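Local coordinates for thiamine-monophosphate kinase (Aquifex aeolicus, PDB 1VQV), which catalyses the ATP-dependent phosphorylation of thiamine monophosphate to thiamine diphosphate, the active form of vitamin B1, at residues G163-L168 and Y247-I252; E178-Q183 and S237-M242; V195-K200 and R272-L277. All coordinates share one frame; numbering follows the deposited sequence.

Contact 1. Residues G163-L168 and Y247-I252; sequences GLELLL and YGKNPI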
loop_
_atom_site.group_PDB
_atom_site.type_symbol
_atom_site.label_atom_id
_atom_site.label_comp_id
_atom_site.label_asym_id
_atom_site.label_seq_id
_atom_site.Cartn_x
_atom_site.Cartn_y
_atom_site.Cartn_z
ATOM N N GLY B 163 6.795 27.003 -3.018
ATOM C CA GLY B 163 5.732 26.631 -3.939
ATOM C C GLY B 163 4.416 26.308 -3.247
ATOM O O GLY B 163 3.345 26.684 -3.733
ATOM N N LEU B 164 4.486 25.609 -2.120
ATOM C CA LEU B 164 3.290 25.266 -1.367
ATOM C C LEU B 164 2.650 26.543 -0.828
ATOM O O LEU B 164 1.422 26.673 -0.770
ATOM C CB LEU B 164 3.645 24.332 -0.208
ATOM C CG LEU B 164 2.516 24.043 0.792
ATOM C CD1 LEU B 164 1.287 23.532 0.051
ATOM C CD2 LEU B 164 2.996 23.028 1.828
ATOM N N GLU B 165 3.496 27.485 -0.428
ATOM C CA GLU B 165 3.026 28.757 0.098
ATOM C C GLU B 165 2.393 29.576 -1.021
ATOM O O GLU B 165 1.391 30.253 -0.791
ATOM C CB GLU B 165 4.180 29.528 0.742
ATOM C CG GLU B 165 4.575 29.023 2.128
ATOM C CD GLU B 165 5.946 29.526 2.550
ATOM O OE1 GLU B 165 6.287 30.674 2.223
ATOM O OE2 GLU B 165 6.682 28.782 3.213
ATOM N N LEU B 166 2.975 29.514 -2.221
ATOM C CA LEU B 166 2.434 30.234 -3.373
ATOM C C LEU B 166 1.070 29.612 -3.732
ATOM O O LEU B 166 0.118 30.307 -4.102
ATOM C CB LEU B 166 3.390 30.146 -4.575
ATOM C CG LEU B 166 4.740 30.879 -4.534
ATOM C CD1 LEU B 166 5.474 30.742 -5.865
ATOM C CD2 LEU B 166 4.512 32.344 -4.245
ATOM N N LEU B 167 0.971 28.294 -3.624
ATOM C CA LEU B 167 -0.292 27.645 -3.906
ATOM C C LEU B 167 -1.300 28.119 -2.871
ATOM O O LEU B 167 -2.401 28.534 -3.220
ATOM C CB LEU B 167 -0.140 26.130 -3.831
ATOM C CG LEU B 167 0.583 25.545 -5.033
ATOM C CD1 LEU B 167 0.820 24.057 -4.826
ATOM C CD2 LEU B 167 -0.250 25.804 -6.290
ATOM N N LEU B 168 -0.924 28.072 -1.594
ATOM C CA LEU B 168 -1.844 28.500 -0.552
ATOM C C LEU B 168 -2.318 29.939 -0.772
ATOM O O LEU B 168 -3.331 30.349 -0.224
ATOM C CB LEU B 168 -1.205 28.366 0.840
ATOM C CG LEU B 168 -0.795 26.974 1.353
ATOM C CD1 LEU B 168 -0.313 27.105 2.793
ATOM C CD2 LEU B 168 -1.971 25.986 1.290
ATOM N N TYR B 247 8.712 38.318 -1.173
ATOM C CA TYR B 247 7.839 38.161 -0.003
ATOM C C TYR B 247 8.663 38.364 1.247
ATOM O O TYR B 247 8.273 37.947 2.339
ATOM C CB TYR B 247 7.169 36.778 0.025
ATOM C CG TYR B 247 6.330 36.538 -1.200
ATOM C CD1 TYR B 247 6.935 36.215 -2.415
ATOM C CD2 TYR B 247 4.952 36.759 -1.183
ATOM C CE1 TYR B 247 6.206 36.130 -3.582
ATOM C CE2 TYR B 247 4.199 36.678 -2.354
ATOM C CZ TYR B 247 4.835 36.368 -3.555
ATOM O OH TYR B 247 4.118 36.337 -4.730
ATOM N N GLY B 248 9.812 39.012 1.058
ATOM C CA GLY B 248 10.724 39.312 2.153
ATOM C C GLY B 248 10.934 38.197 3.158
ATOM O O GLY B 248 10.355 38.209 4.251
ATOM N N LYS B 249 11.767 37.225 2.807
ATOM C CA LYS B 249 12.031 36.118 3.722
ATOM C C LYS B 249 13.481 35.679 3.614
ATOM O O LYS B 249 14.202 36.141 2.724
ATOM C CB LYS B 249 11.083 34.959 3.416
ATOM C CG LYS B 249 9.657 35.293 3.743
ATOM C CD LYS B 249 8.753 34.100 3.537
ATOM C CE LYS B 249 7.434 34.284 4.280
ATOM N NZ LYS B 249 7.649 34.304 5.758
ATOM N N ASN B 250 13.921 34.802 4.516
ATOM C CA ASN B 250 15.310 34.357 4.467
ATOM C C ASN B 250 15.493 33.052 3.721
ATOM O O ASN B 250 15.103 31.980 4.196
ATOM C CB ASN B 250 15.914 34.207 5.864
ATOM C CG ASN B 250 17.371 33.765 5.813
ATOM O OD1 ASN B 250 18.198 34.370 5.125
ATOM N ND2 ASN B 250 17.688 32.701 6.530
ATOM N N PRO B 251 16.112 33.127 2.538
ATOM C CA PRO B 251 16.332 31.923 1.747
ATOM C C PRO B 251 16.903 30.806 2.590
ATOM O O PRO B 251 16.462 29.664 2.477
ATOM C CB PRO B 251 17.290 32.395 0.652
ATOM C CG PRO B 251 17.976 33.589 1.273
ATOM C CD PRO B 251 16.840 34.273 1.970
ATOM N N ILE B 252 17.852 31.132 3.465
ATOM C CA ILE B 252 18.480 30.111 4.300
ATOM C C ILE B 252 17.491 29.388 5.201
ATOM O O ILE B 252 17.529 28.164 5.330
ATOM C CB ILE B 252 19.607 30.712 5.162
ATOM C CG1 ILE B 252 20.633 31.405 4.256
ATOM C CG2 ILE B 252 20.303 29.607 5.975
ATOM C CD1 ILE B 252 21.404 30.454 3.363
#
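The phenol ring of Y247 is met by the CD2 methyl of L166, which approaches it obliquely at the hydroxyl end. CD2 lies 4.0 Å from Y247 OH and 4.1 Å from CZ, so one leucine branch does the touching while the rest of the ring is left to other neighbours. Y243, in helix 238-246, stacks with the same ring and also touches the side chain of L166, and M169 and K171 adjoin Y247 from the loop that follows helix 159-168. The leucine reaches this place although its CB does not head straight for the tyrosine: with CG anti to the carbonyl carbon (chi1 -69°) the branch turns toward the ring, and the two side chains cross at about a right angle. The phenol oxygen is not left in an apolar setting, because it is hydrogen-bonded to E178 of helix 176-186.

The second flat group is the carboxylate of E165, the residue before L166. Its OE1 is 4.3 Å from CE of K249, whereas the charged NZ is 5.2 Å from OE1, so the opposite charges are close without their charged atoms being in contact. The carboxylate has firmer partners elsewhere: OE1 is hydrogen-bonded to Y254 and Y243, and OE2 makes a salt bridge with R161. The lysine tail therefore lies beside an acid that other groups already hold.

Y247 is where the chain leaves helix 238-246, and G248, with its positive phi of 42°, is the C-prime residue there. K249 N bonds back to C244 O, so the helix ends in a Schellman motif, whose turn presents Y247 and K249 to helix 159-168.

Contact 2. Residues E178-Q183 and S237-M242; sequences ELALIQ and SNELKM. With PO4 (phosphate ion), chain E.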
loop_
_atom_site.group_PDB
_atom_site.type_symbol
_atom_site.label_atom_id
_atom_site.label_comp_id
_atom_site.label_asym_id
_atom_site.label_seq_id
_atom_site.Cartn_x
_atom_site.Cartn_y
_atom_site.Cartn_z
ATOM N N GLU B 178 7.788 32.081 -10.033
ATOM C CA GLU B 178 6.891 31.511 -9.047
ATOM C C GLU B 178 6.356 30.174 -9.533
ATOM O O GLU B 178 6.142 29.258 -8.738
ATOM C CB GLU B 178 5.760 32.495 -8.749
ATOM C CG GLU B 178 6.285 33.772 -8.108
ATOM C CD GLU B 178 5.240 34.860 -7.952
ATOM O OE1 GLU B 178 4.572 35.204 -8.948
ATOM O OE2 GLU B 178 5.098 35.387 -6.830
ATOM N N LEU B 179 6.165 30.047 -10.842
ATOM C CA LEU B 179 5.668 28.798 -11.405
ATOM C C LEU B 179 6.665 27.656 -11.220
ATOM O O LEU B 179 6.293 26.573 -10.778
ATOM C CB LEU B 179 5.332 28.966 -12.890
ATOM C CG LEU B 179 4.038 29.721 -13.221
ATOM C CD1 LEU B 179 3.809 29.676 -14.720
ATOM C CD2 LEU B 179 2.847 29.095 -12.480
ATOM N N ALA B 180 7.927 27.905 -11.552
ATOM C CA ALA B 180 8.974 26.901 -11.418
ATOM C C ALA B 180 9.020 26.370 -9.992
ATOM O O ALA B 180 9.367 25.210 -9.764
ATOM C CB ALA B 180 10.318 27.495 -11.793
ATOM N N LEU B 181 8.662 27.228 -9.041
ATOM C CA LEU B 181 8.651 26.867 -7.625
ATOM C C LEU B 181 7.490 25.943 -7.300
ATOM O O LEU B 181 7.640 24.964 -6.559
ATOM C CB LEU B 181 8.551 28.126 -6.759
ATOM C CG LEU B 181 9.836 28.944 -6.637
ATOM C CD1 LEU B 181 9.597 30.220 -5.823
ATOM C CD2 LEU B 181 10.893 28.075 -5.979
ATOM N N ILE B 182 6.331 26.279 -7.861
ATOM C CA ILE B 182 5.107 25.516 -7.667
ATOM C C ILE B 182 5.278 24.155 -8.324
ATOM O O ILE B 182 4.929 23.124 -7.762
ATOM C CB ILE B 182 3.900 26.246 -8.321
ATOM C CG1 ILE B 182 3.867 27.710 -7.861
ATOM C CG2 ILE B 182 2.588 25.546 -7.961
ATOM C CD1 ILE B 182 2.721 28.535 -8.434
ATOM N N GLN B 183 5.825 24.160 -9.526
ATOM C CA GLN B 183 6.024 22.930 -10.254
ATOM C C GLN B 183 6.937 21.976 -9.481
ATOM O O GLN B 183 6.713 20.771 -9.476
ATOM C CB GLN B 183 6.560 23.263 -11.659
ATOM C CG GLN B 183 5.555 24.140 -12.451
ATOM C CD GLN B 183 5.902 24.389 -13.927
ATOM O OE1 GLN B 183 5.094 24.968 -14.678
ATOM N NE2 GLN B 183 7.095 23.959 -14.347
ATOM N N SER B 237 18.348 28.137 -5.147
ATOM C CA SER B 237 17.863 28.403 -6.490
ATOM C C SER B 237 17.512 29.869 -6.687
ATOM O O SER B 237 17.226 30.590 -5.726
ATOM C CB SER B 237 16.642 27.528 -6.782
ATOM O OG SER B 237 15.484 28.307 -7.024
ATOM N N ASN B 238 17.538 30.292 -7.947
ATOM C CA ASN B 238 17.224 31.662 -8.334
ATOM C C ASN B 238 15.796 32.114 -8.011
ATOM O O ASN B 238 15.595 33.249 -7.577
ATOM C CB ASN B 238 17.526 31.852 -9.824
ATOM C CG ASN B 238 19.023 32.036 -10.099
ATOM O OD1 ASN B 238 19.834 31.096 -9.968
ATOM N ND2 ASN B 238 19.399 33.257 -10.471
ATOM N N GLU B 239 14.807 31.246 -8.219
ATOM C CA GLU B 239 13.433 31.621 -7.912
ATOM C C GLU B 239 13.161 31.643 -6.403
ATOM O O GLU B 239 12.310 32.401 -5.935
ATOM C CB GLU B 239 12.445 30.710 -8.650
ATOM C CG GLU B 239 12.960 29.331 -9.026
ATOM C CD GLU B 239 14.005 29.361 -10.125
ATOM O OE1 GLU B 239 13.723 29.865 -11.236
ATOM O OE2 GLU B 239 15.116 28.859 -9.872
ATOM N N LEU B 240 13.895 30.831 -5.640
ATOM C CA LEU B 240 13.720 30.835 -4.195
ATOM C C LEU B 240 14.281 32.164 -3.697
ATOM O O LEU B 240 13.748 32.780 -2.767
ATOM C CB LEU B 240 14.457 29.679 -3.516
ATOM C CG LEU B 240 14.329 29.731 -1.983
ATOM C CD1 LEU B 240 12.872 29.731 -1.604
ATOM C CD2 LEU B 240 15.027 28.552 -1.344
ATOM N N LYS B 241 15.357 32.614 -4.328
ATOM C CA LYS B 241 15.949 33.889 -3.943
ATOM C C LYS B 241 14.937 35.001 -4.204
ATOM O O LYS B 241 14.629 35.806 -3.318
ATOM C CB LYS B 241 17.225 34.148 -4.738
ATOM C CG LYS B 241 18.375 33.337 -4.239
ATOM C CD LYS B 241 19.570 33.525 -5.120
ATOM C CE LYS B 241 20.772 32.792 -4.561
ATOM N NZ LYS B 241 21.901 33.041 -5.477
HETATM N N MSE B 242 14.425 35.018 -5.431
HETATM C CA MSE B 242 13.438 35.997 -5.871
HETATM C C MSE B 242 12.182 35.918 -5.004
HETATM O O MSE B 242 11.697 36.934 -4.499
HETATM C CB MSE B 242 13.104 35.743 -7.339
HETATM C CG MSE B 242 14.345 35.702 -8.228
HETATM SE SE MSE B 242 13.970 35.450 -10.131
HETATM C CE MSE B 242 14.399 33.549 -10.352
HETATM P P PO4 E . 18.119 27.395 -10.913
HETATM O O1 PO4 E . 19.004 28.509 -10.512
HETATM O O2 PO4 E . 18.849 26.116 -10.791
HETATM O O3 PO4 E . 16.937 27.365 -10.039
HETATM O O4 PO4 E . 17.685 27.591 -12.317
#
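L181 and E239 meet side chain to side chain, and with A180 they account for most of the surface buried here. L181 CG sits 3.7 Å from E239 CB, and the two leucine methyls divide over the glutamate: L181 CD2 lies alongside the methylene chain, 3.9 Å from E239 CG, while L181 CD1 comes up to the backbone, 3.5 Å from E239 O. Having CG anti to the carbonyl carbon swings both branches of the leucine toward the other helix. The two side chains cross obliquely. E239 is bent at chi2 (-70°), which carries its carboxylate away from the leucine and past A180, whose CB is 4.2 Å from E239 OE1. It is thus the aliphatic part of the acid that packs.

L181 also touches D159 and A162 of helix 159-168, and F177 adjoins E239. Cutting L181 back to an alanine is likely to open a gap between helices 176-186 and 238-246 and leave the methylenes of E239 without their apolar cover. The axes of the two short helical segments approach to 9.1 Å, with an angle of 115° between their N-to-C directions, so the helices run steeply across each other.

S237 is the N-cap of helix 238-246: its OG accepts from L240 N at 3.3 Å, with an N-H...O angle of 160°, and is also hydrogen-bonded to D159. A phosphate ion, probably from the crystallisation liquor, lies by this helix start, where N238 N gives it a weak bond to O1 of 3.5 Å. The positive end of the helix dipole may favour the anion there, although the placing of the E239 carboxylate against it is doubtful; the helices themselves are joined here by apolar contact.

Contact 3. Residues V195-K200 and R272-L277; sequences VKHIQK and RWNPFL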
loop_
_atom_site.group_PDB
_atom_site.type_symbol
_atom_site.label_atom_id
_atom_site.label_comp_id
_atom_site.label_asym_id
_atom_site.label_seq_id
_atom_site.Cartn_x
_atom_site.Cartn_y
_atom_site.Cartn_z
ATOM N N VAL B 195 21.211 7.294 -9.144
ATOM C CA VAL B 195 21.273 5.916 -8.706
ATOM C C VAL B 195 22.672 5.349 -8.797
ATOM O O VAL B 195 23.210 4.903 -7.786
ATOM C CB VAL B 195 20.238 5.027 -9.461
ATOM C CG1 VAL B 195 20.690 3.574 -9.502
ATOM C CG2 VAL B 195 18.896 5.096 -8.727
ATOM N N LYS B 196 23.273 5.386 -9.983
ATOM C CA LYS B 196 24.631 4.867 -10.166
ATOM C C LYS B 196 25.619 5.450 -9.154
ATOM O O LYS B 196 26.404 4.727 -8.543
ATOM C CB LYS B 196 25.113 5.180 -11.576
ATOM C CG LYS B 196 24.195 4.658 -12.653
ATOM C CD LYS B 196 24.113 3.139 -12.613
ATOM C CE LYS B 196 23.453 2.609 -13.871
ATOM N NZ LYS B 196 24.203 3.055 -15.071
ATOM N N HIS B 197 25.571 6.763 -8.973
ATOM C CA HIS B 197 26.479 7.408 -8.047
ATOM C C HIS B 197 26.272 6.962 -6.614
ATOM O O HIS B 197 27.230 6.679 -5.910
ATOM C CB HIS B 197 26.347 8.933 -8.115
ATOM C CG HIS B 197 27.362 9.648 -7.281
ATOM N ND1 HIS B 197 28.666 9.823 -7.689
ATOM C CD2 HIS B 197 27.286 10.154 -6.026
ATOM C CE1 HIS B 197 29.351 10.404 -6.721
ATOM N NE2 HIS B 197 28.536 10.616 -5.702
ATOM N N ILE B 198 25.018 6.903 -6.182
ATOM C CA ILE B 198 24.709 6.513 -4.806
ATOM C C ILE B 198 24.940 5.029 -4.512
ATOM O O ILE B 198 25.408 4.675 -3.425
ATOM C CB ILE B 198 23.254 6.864 -4.455
ATOM C CG1 ILE B 198 23.038 8.376 -4.597
ATOM C CG2 ILE B 198 22.933 6.399 -3.052
ATOM C CD1 ILE B 198 23.861 9.226 -3.651
ATOM N N GLN B 199 24.601 4.180 -5.483
ATOM C CA GLN B 199 24.757 2.733 -5.365
ATOM C C GLN B 199 26.228 2.372 -5.526
ATOM O O GLN B 199 26.571 1.196 -5.659
ATOM C CB GLN B 199 23.943 1.987 -6.461
ATOM C CG GLN B 199 24.627 1.902 -7.863
ATOM C CD GLN B 199 23.846 1.089 -8.937
ATOM O OE1 GLN B 199 22.693 1.395 -9.274
ATOM N NE2 GLN B 199 24.498 0.065 -9.488
ATOM N N LYS B 200 27.100 3.374 -5.500
ATOM C CA LYS B 200 28.521 3.129 -5.711
ATOM C C LYS B 200 29.478 3.941 -4.860
ATOM O O LYS B 200 30.599 3.506 -4.611
ATOM C CB LYS B 200 28.845 3.374 -7.183
ATOM C CG LYS B 200 30.317 3.345 -7.553
ATOM C CD LYS B 200 30.759 1.969 -8.040
ATOM C CE LYS B 200 32.059 2.083 -8.822
ATOM N NZ LYS B 200 31.902 3.104 -9.895
ATOM N N ARG B 272 35.349 11.862 -4.522
ATOM C CA ARG B 272 34.380 11.283 -5.455
ATOM C C ARG B 272 33.236 12.123 -6.055
ATOM O O ARG B 272 32.111 11.625 -6.185
ATOM C CB ARG B 272 33.790 10.011 -4.837
ATOM C CG ARG B 272 34.650 8.797 -5.040
ATOM C CD ARG B 272 35.418 8.368 -3.791
ATOM N NE ARG B 272 35.975 7.033 -4.002
ATOM C CZ ARG B 272 35.924 6.029 -3.122
ATOM N NH1 ARG B 272 35.340 6.208 -1.934
ATOM N NH2 ARG B 272 36.421 4.830 -3.451
ATOM N N TRP B 273 33.493 13.372 -6.440
ATOM C CA TRP B 273 32.414 14.155 -7.049
ATOM C C TRP B 273 32.286 13.806 -8.531
ATOM O O TRP B 273 33.287 13.595 -9.223
ATOM C CB TRP B 273 32.612 15.679 -6.872
ATOM C CG TRP B 273 33.964 16.258 -7.254
ATOM C CD1 TRP B 273 35.041 16.433 -6.432
ATOM C CD2 TRP B 273 34.352 16.775 -8.538
ATOM N NE1 TRP B 273 36.077 17.025 -7.121
ATOM C CE2 TRP B 273 35.688 17.240 -8.411
ATOM C CE3 TRP B 273 33.707 16.878 -9.778
ATOM C CZ2 TRP B 273 36.388 17.818 -9.487
ATOM C CZ3 TRP B 273 34.402 17.450 -10.846
ATOM C CH2 TRP B 273 35.736 17.907 -10.691
ATOM N N ASN B 274 31.046 13.737 -9.008
ATOM C CA ASN B 274 30.764 13.403 -10.399
ATOM C C ASN B 274 30.882 14.621 -11.321
ATOM O O ASN B 274 30.503 15.729 -10.950
ATOM C CB ASN B 274 29.360 12.793 -10.504
ATOM C CG ASN B 274 29.128 12.081 -11.817
ATOM O OD1 ASN B 274 28.660 12.669 -12.790
ATOM N ND2 ASN B 274 29.474 10.804 -11.858
ATOM N N PRO B 275 31.405 14.424 -12.545
ATOM C CA PRO B 275 31.585 15.484 -13.540
ATOM C C PRO B 275 30.285 15.914 -14.224
ATOM O O PRO B 275 30.281 16.864 -15.009
ATOM C CB PRO B 275 32.526 14.837 -14.540
ATOM C CG PRO B 275 31.995 13.444 -14.578
ATOM C CD PRO B 275 31.847 13.130 -13.102
ATOM N N PHE B 276 29.195 15.205 -13.930
ATOM C CA PHE B 276 27.907 15.481 -14.559
ATOM C C PHE B 276 26.741 15.836 -13.645
ATOM O O PHE B 276 25.769 16.412 -14.112
ATOM C CB PHE B 276 27.483 14.289 -15.419
ATOM C CG PHE B 276 28.477 13.910 -16.472
ATOM C CD1 PHE B 276 29.088 12.659 -16.445
ATOM C CD2 PHE B 276 28.788 14.790 -17.502
ATOM C CE1 PHE B 276 29.992 12.292 -17.422
ATOM C CE2 PHE B 276 29.697 14.429 -18.492
ATOM C CZ PHE B 276 30.301 13.171 -18.450
ATOM N N LEU B 277 26.822 15.497 -12.361
ATOM C CA LEU B 277 25.733 15.779 -11.422
ATOM C C LEU B 277 25.886 17.088 -10.652
ATOM O O LEU B 277 26.980 17.416 -10.187
ATOM C CB LEU B 277 25.595 14.626 -10.426
ATOM C CG LEU B 277 25.427 13.230 -11.028
ATOM C CD1 LEU B 277 25.394 12.192 -9.918
ATOM C CD2 LEU B 277 24.149 13.186 -11.846
#
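H197 reaches from helix 195-201 into the loop 272-277, and its side chain runs past L277, N274 and R272 in turn. CB packs on the CD1 methyl of L277 at 3.8 Å; CG, next along, is 4.2 Å from the same methyl, which lies oblique to the ring. With CG anti to the backbone N (chi1 -174°), the imidazole extends away from its helix. Its ND1 comes to 4.2 Å from N274 CB, and the histidine and asparagine side chains pass side by side, pointing opposite ways, the ring and amide planes 83° apart.

That asparagine shapes the loop: OD1 accepts from F276 N at 2.8 Å, an Asx turn, with a weaker bond from L277 N. The turn lies in the connection between strands 263-268 and 280-286, two members of the same mixed sheet, and it brings L277 back toward the helix.

Further out, CE1 of H197 points at the carbonyl oxygen R272 O, 3.1 Å away and in the plane of the ring, at its edge. At the tip, NE2 is hydrogen-bonded to H268, whose ring meets that of H197 at about 60°.

Contacts 1 and 2 adjoin, their centres 9 Å apart: contact 1 joins helix 159-168 to the turn between helices 238-246 and 251-256, contact 2 helix 176-186 to helix 238-246. Contact 3 stands 31 Å from contact 1 and 26 Å from contact 2, centre to centre. The first segments follow one another as 163-168, 178-183 and 195-200, and the second as 237-242, 247-252 and 272-277; contact 2 therefore falls within the span of contact 1, while contact 3 crosses both. Contacts 1 and 2 hold one helical cluster together, while contact 3 fastens helix 195-201 to the connection between strands 263-268 and 280-286 of the seven-stranded sheet, all away from the substrate, ATP and magnesium sites.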